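Local coordinates for fatty-acid-binding protein 1 (Arabidopsis thaliana, PDB 4DOO) that binds fatty acids, preferring saturated ones, through a chalcone-isomerase fold, and may take part in alpha-linolenic acid metabolism in the chloroplast, at residues 148-153 / 172-177. Numbering follows the deposited sequence.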
# COMPACT_ATOMS: atom_id res chain seq x y z
N LEU A 148 6.52 -0.78 -3.15
CA LEU A 148 5.56 -0.50 -4.21
C LEU A 148 5.34 1.01 -4.15
O LEU A 148 4.92 1.54 -3.12
CB LEU A 148 4.23 -1.21 -3.95
CG LEU A 148 4.23 -2.71 -3.66
CD1 LEU A 148 2.82 -3.16 -3.31
CD2 LEU A 148 4.76 -3.48 -4.86
N THR A 149 5.63 1.71 -5.23
CA THR A 149 5.44 3.15 -5.20
C THR A 149 4.53 3.70 -6.29
O THR A 149 4.52 3.21 -7.42
CB THR A 149 6.79 3.90 -5.27
OG1 THR A 149 7.42 3.64 -6.53
CG2 THR A 149 7.71 3.45 -4.15
N LYS A 150 3.75 4.70 -5.91
CA LYS A 150 2.86 5.39 -6.82
C LYS A 150 3.63 6.65 -7.20
O LYS A 150 3.73 7.59 -6.41
CB LYS A 150 1.55 5.75 -6.11
CG LYS A 150 0.54 6.50 -6.98
CD LYS A 150 -0.73 6.80 -6.21
CE LYS A 150 -1.70 7.63 -7.04
NZ LYS A 150 -2.96 7.91 -6.30
N ASP A 151 4.21 6.65 -8.39
CA ASP A 151 4.97 7.78 -8.88
C ASP A 151 4.03 8.72 -9.62
O ASP A 151 2.89 8.35 -9.93
CB ASP A 151 6.07 7.29 -9.84
CG ASP A 151 7.08 6.38 -9.15
OD1 ASP A 151 7.86 5.71 -9.86
OD2 ASP A 151 7.11 6.35 -7.90
N PRO A 152 4.47 9.96 -9.90
CA PRO A 152 3.60 10.92 -10.60
C PRO A 152 2.98 10.33 -11.86
O PRO A 152 3.57 9.49 -12.54
CB PRO A 152 4.56 12.08 -10.90
CG PRO A 152 5.47 12.06 -9.72
CD PRO A 152 5.76 10.58 -9.54
N GLY A 153 1.77 10.79 -12.18
CA GLY A 153 1.08 10.29 -13.36
C GLY A 153 0.60 8.87 -13.15
O GLY A 153 0.55 8.08 -14.09
N LEU A 172 -5.65 2.51 -13.03
CA LEU A 172 -6.41 1.38 -12.52
C LEU A 172 -5.58 0.49 -11.59
O LEU A 172 -6.02 0.15 -10.48
CB LEU A 172 -6.95 0.54 -13.68
CG LEU A 172 -7.69 -0.74 -13.31
CD1 LEU A 172 -8.87 -0.42 -12.41
CD2 LEU A 172 -8.15 -1.45 -14.58
N LEU A 173 -4.39 0.10 -12.03
CA LEU A 173 -3.52 -0.75 -11.22
C LEU A 173 -3.13 -0.06 -9.92
O LEU A 173 -3.17 -0.68 -8.85
CB LEU A 173 -2.26 -1.13 -12.01
CG LEU A 173 -1.32 -2.10 -11.30
CD1 LEU A 173 -2.05 -3.40 -10.97
CD2 LEU A 173 -0.13 -2.39 -12.21
N CYS A 174 -2.76 1.22 -10.00
CA CYS A 174 -2.37 1.95 -8.79
C CYS A 174 -3.50 1.95 -7.78
O CYS A 174 -3.30 1.65 -6.60
CB CYS A 174 -2.00 3.39 -9.13
SG CYS A 174 -0.40 3.58 -9.92
N ARG A 175 -4.70 2.28 -8.25
CA ARG A 175 -5.89 2.33 -7.41
C ARG A 175 -6.18 0.97 -6.78
O ARG A 175 -6.47 0.88 -5.59
CB ARG A 175 -7.08 2.76 -8.26
CG ARG A 175 -8.31 3.15 -7.47
CD ARG A 175 -8.06 4.42 -6.69
NE ARG A 175 -9.31 5.06 -6.30
CZ ARG A 175 -10.24 4.49 -5.54
NH1 ARG A 175 -10.06 3.26 -5.06
NH2 ARG A 175 -11.35 5.15 -5.27
N SER A 176 -6.12 -0.08 -7.59
CA SER A 176 -6.40 -1.43 -7.12
C SER A 176 -5.46 -1.89 -6.02
O SER A 176 -5.90 -2.38 -4.98
CB SER A 176 -6.34 -2.42 -8.29
OG SER A 176 -7.31 -2.10 -9.28
N ILE A 177 -4.16 -1.72 -6.24
CA ILE A 177 -3.18 -2.13 -5.24
C ILE A 177 -3.34 -1.35 -3.94
O ILE A 177 -3.42 -1.94 -2.87
CB ILE A 177 -1.75 -1.97 -5.79
CG1 ILE A 177 -1.53 -2.98 -6.92
CG2 ILE A 177 -0.73 -2.21 -4.69
CD1 ILE A 177 -0.19 -2.86 -7.61
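Lys150, on strand 145-151, lays its aliphatic stem across the sulfur of Cys174, which the helix 171-182 turns toward the strand. CB starts 4.8 Å from Cys174 SG, and the following methylene makes the closest approach, CG lying 4.2 Å from Cys174 SG. Beyond it the chain draws off slightly: CD stands 4.9 Å from the same SG, while CE is 4.7 Å from Cys174 CB. All four side-chain torsions are close to 180° (chi1 179°), and this straight course carries the ammonium past the cysteine to the carbonyl of Ala83, to which NZ is hydrogen-bonded. Arg175, of like charge, keeps its NE 7.0 Å from Lys150 NZ and forms a salt bridge with Asp78.

Two residues earlier on the strand, Leu148 meets Ile177, one helical turn after Cys174. Leu148 CD1 touches Ile177 CG2 at 3.9 Å, and the two side chains cross at about a right angle and touch through one methyl group each. Ile177 holds that methyl anti to its own nitrogen, directed at the leucine. No hydrogen bond joins the two segments; the join is apolar and small. Leu156, from the neighbouring strand 155-160, touches both Cys174 and Ile177 and extends the hydrophobic surface, while Leu148 also contacts bound lauric acid. Strand and helix are linked through two further antiparallel strands, and the helix then packs back over the sheet, as in the chalcone-isomerase fold, whose fatty-acid pocket Leu148 helps to line here.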